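Local coordinates for protein DNA polymerase III, beta subunit (Thermotoga maritima, PDB 1VPK) that probably tethers DNA polymerase and other proteins to DNA as a ring-shaped dimeric sliding clamp, giving replication its processivity, at residues V153-A158 with G185-L190. Sequence-based numbering, arbitrary orientation.
Sequences VIFAAA and GFRLAL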
ATOM      1  N   VAL A 153     -21.301  -7.751  -3.688  1.00 50.89           N
ATOM      2  CA  VAL A 153     -21.362  -8.014  -5.122  1.00 51.26           C
ATOM      3  C   VAL A 153     -20.454  -7.181  -6.020  1.00 51.68           C
ATOM      4  O   VAL A 153     -20.085  -7.661  -7.075  1.00 51.38           O
ATOM      5  CB  VAL A 153     -22.815  -7.880  -5.708  1.00 51.13           C
ATOM      6  CG1 VAL A 153     -23.839  -8.751  -4.874  1.00 52.16           C
ATOM      7  CG2 VAL A 153     -23.245  -6.445  -5.791  1.00 50.02           C
ATOM      8  N   ILE A 154     -20.143  -5.934  -5.622  1.00 51.32           N
ATOM      9  CA  ILE A 154     -19.579  -4.955  -6.559  1.00 50.82           C
ATOM     10  C   ILE A 154     -18.233  -5.368  -7.149  1.00 48.90           C
ATOM     11  O   ILE A 154     -17.930  -5.030  -8.269  1.00 50.06           O
ATOM     12  CB  ILE A 154     -19.504  -3.514  -5.936  1.00 50.14           C
ATOM     13  CG1 ILE A 154     -19.352  -2.465  -7.049  1.00 51.83           C
ATOM     14  CG2 ILE A 154     -18.421  -3.436  -4.832  1.00 51.21           C
ATOM     15  CD1 ILE A 154     -19.638  -1.067  -6.570  1.00 51.65           C
ATOM     16  N   PHE A 155     -17.454  -6.129  -6.405  1.00 49.48           N
ATOM     17  CA  PHE A 155     -16.179  -6.658  -6.901  1.00 48.13           C
ATOM     18  C   PHE A 155     -16.238  -7.527  -8.157  1.00 48.04           C
ATOM     19  O   PHE A 155     -15.227  -7.715  -8.820  1.00 46.06           O
ATOM     20  CB  PHE A 155     -15.454  -7.463  -5.833  1.00 47.26           C
ATOM     21  CG  PHE A 155     -16.012  -8.863  -5.638  1.00 47.75           C
ATOM     22  CD1 PHE A 155     -17.067  -9.094  -4.751  1.00 46.18           C
ATOM     23  CD2 PHE A 155     -15.442  -9.944  -6.286  1.00 44.96           C
ATOM     24  CE1 PHE A 155     -17.542 -10.353  -4.564  1.00 46.17           C
ATOM     25  CE2 PHE A 155     -15.927 -11.223  -6.111  1.00 45.36           C
ATOM     26  CZ  PHE A 155     -16.982 -11.420  -5.237  1.00 45.75           C
ATOM     27  N   ALA A 156     -17.403  -8.113  -8.446  1.00 48.53           N
ATOM     28  CA  ALA A 156     -17.513  -9.036  -9.560  1.00 48.18           C
ATOM     29  C   ALA A 156     -17.892  -8.296 -10.877  1.00 49.14           C
ATOM     30  O   ALA A 156     -17.839  -8.900 -11.955  1.00 48.85           O
ATOM     31  CB  ALA A 156     -18.514 -10.119  -9.225  1.00 47.50           C
ATOM     32  N   ALA A 157     -18.219  -6.999 -10.799  1.00 49.34           N
ATOM     33  CA  ALA A 157     -18.523  -6.218 -11.998  1.00 50.46           C
ATOM     34  C   ALA A 157     -17.331  -6.094 -12.910  1.00 50.97           C
ATOM     35  O   ALA A 157     -16.209  -5.941 -12.444  1.00 51.28           O
ATOM     36  CB  ALA A 157     -18.997  -4.835 -11.628  1.00 51.43           C
ATOM     37  N   ALA A 158     -17.581  -6.147 -14.219  1.00 51.87           N
ATOM     38  CA  ALA A 158     -16.570  -5.829 -15.227  1.00 52.20           C
ATOM     39  C   ALA A 158     -16.003  -4.426 -14.985  1.00 52.58           C
ATOM     40  O   ALA A 158     -16.750  -3.470 -14.748  1.00 52.19           O
ATOM     41  CB  ALA A 158     -17.141  -5.915 -16.641  1.00 52.07           C
ATOM     42  N   GLY A 185     -18.532 -11.735 -16.767  1.00 48.15           N
ATOM     43  CA  GLY A 185     -18.455 -12.794 -17.782  1.00 48.12           C
ATOM     44  C   GLY A 185     -17.667 -14.025 -17.369  1.00 48.24           C
ATOM     45  O   GLY A 185     -17.843 -15.113 -17.935  1.00 48.74           O
ATOM     46  N   PHE A 186     -16.777 -13.875 -16.391  1.00 47.98           N
ATOM     47  CA  PHE A 186     -16.036 -15.012 -15.859  1.00 48.19           C
ATOM     48  C   PHE A 186     -16.609 -15.454 -14.510  1.00 47.71           C
ATOM     49  O   PHE A 186     -16.504 -16.608 -14.126  1.00 47.42           O
ATOM     50  CB  PHE A 186     -14.574 -14.641 -15.658  1.00 48.97           C
ATOM     51  CG  PHE A 186     -13.807 -14.372 -16.935  1.00 49.65           C
ATOM     52  CD1 PHE A 186     -13.489 -15.396 -17.801  1.00 51.44           C
ATOM     53  CD2 PHE A 186     -13.332 -13.095 -17.218  1.00 51.81           C
ATOM     54  CE1 PHE A 186     -12.730 -15.141 -18.967  1.00 52.47           C
ATOM     55  CE2 PHE A 186     -12.583 -12.844 -18.358  1.00 50.61           C
ATOM     56  CZ  PHE A 186     -12.287 -13.857 -19.225  1.00 50.65           C
ATOM     57  N   ARG A 187     -17.151 -14.509 -13.768  1.00 47.07           N
ATOM     58  CA  ARG A 187     -17.704 -14.800 -12.453  1.00 47.81           C
ATOM     59  C   ARG A 187     -18.847 -13.833 -12.165  1.00 47.36           C
ATOM     60  O   ARG A 187     -19.035 -12.845 -12.871  1.00 47.08           O
ATOM     61  CB  ARG A 187     -16.618 -14.778 -11.347  1.00 47.69           C
ATOM     62  CG  ARG A 187     -15.500 -13.729 -11.448  1.00 50.28           C
ATOM     63  CD  ARG A 187     -15.972 -12.368 -10.997  1.00 52.16           C
ATOM     64  NE  ARG A 187     -14.929 -11.350 -11.135  1.00 54.03           N
ATOM     65  CZ  ARG A 187     -13.898 -11.182 -10.320  1.00 50.88           C
ATOM     66  NH1 ARG A 187     -13.045 -10.202 -10.551  1.00 51.75           N
ATOM     67  NH2 ARG A 187     -13.726 -11.940  -9.270  1.00 48.72           N
ATOM     68  N   LEU A 188     -19.618 -14.160 -11.140  1.00 47.09           N
ATOM     69  CA  LEU A 188     -20.843 -13.473 -10.830  1.00 46.20           C
ATOM     70  C   LEU A 188     -21.053 -13.518  -9.323  1.00 46.14           C
ATOM     71  O   LEU A 188     -20.726 -14.517  -8.657  1.00 45.52           O
ATOM     72  CB  LEU A 188     -21.990 -14.146 -11.572  1.00 47.23           C
ATOM     73  CG  LEU A 188     -23.427 -13.696 -11.230  1.00 49.31           C
ATOM     74  CD1 LEU A 188     -24.327 -13.888 -12.436  1.00 51.26           C
ATOM     75  CD2 LEU A 188     -23.979 -14.514 -10.077  1.00 48.53           C
ATOM     76  N   ALA A 189     -21.569 -12.424  -8.803  1.00 46.06           N
ATOM     77  CA  ALA A 189     -21.946 -12.302  -7.405  1.00 46.97           C
ATOM     78  C   ALA A 189     -23.414 -11.911  -7.335  1.00 47.64           C
ATOM     79  O   ALA A 189     -23.865 -11.056  -8.102  1.00 45.83           O
ATOM     80  CB  ALA A 189     -21.109 -11.222  -6.714  1.00 46.77           C
ATOM     81  N   LEU A 190     -24.135 -12.529  -6.400  1.00 47.21           N
ATOM     82  CA  LEU A 190     -25.521 -12.224  -6.213  1.00 48.80           C
ATOM     83  C   LEU A 190     -25.854 -12.091  -4.729  1.00 49.10           C
ATOM     84  O   LEU A 190     -25.458 -12.937  -3.960  1.00 48.03           O
ATOM     85  CB  LEU A 190     -26.341 -13.367  -6.809  1.00 48.95           C
ATOM     86  CG  LEU A 190     -27.859 -13.262  -6.850  1.00 49.47           C
ATOM     87  CD1 LEU A 190     -28.353 -14.162  -7.985  1.00 51.30           C
ATOM     88  CD2 LEU A 190     -28.506 -13.702  -5.516  1.00 49.57           C
TER
HETATM   89  O   HOH W   1     -14.147  -7.876 -12.509  1.00 46.50           O
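In the central domain of this beta sliding clamp, where helices pack on antiparallel sheets, the turn following helix 143-153 rests on strand 187-194, with Val-153 and Ala-156 meeting Ala-189. Small residues let the two backbones come close: the CB of Ala-189 lies 3.6 Å from the CA of Val-153 and 3.8 Å from the CB of Ala-156. The branched Val-153 adds breadth, its CG1 reaching the carbonyl carbon of Leu-190 at 3.9 Å. Two residues back on the same side of the strand, Arg-187 offers an aliphatic stem and a charged head. Its CD packs on the CB of Ala-156 at 3.8 Å, and a bend at chi2 (78°) carries the guanidinium alongside the turn, the O of Phe-155 above one face. NH2 meets the edge of the Phe-155 ring, the two planes 89° apart. Salt bridges from NE to Asp-184 and from NH2 to Asp-337 fix the head. A leucine here would probably deprive Asp-184 and Asp-337 of this cationic partner and break the water link to the turn. That water accepts from NH1 of Arg-187 at 3.2 Å and donates to the O of Ala-157 at 2.8 Å.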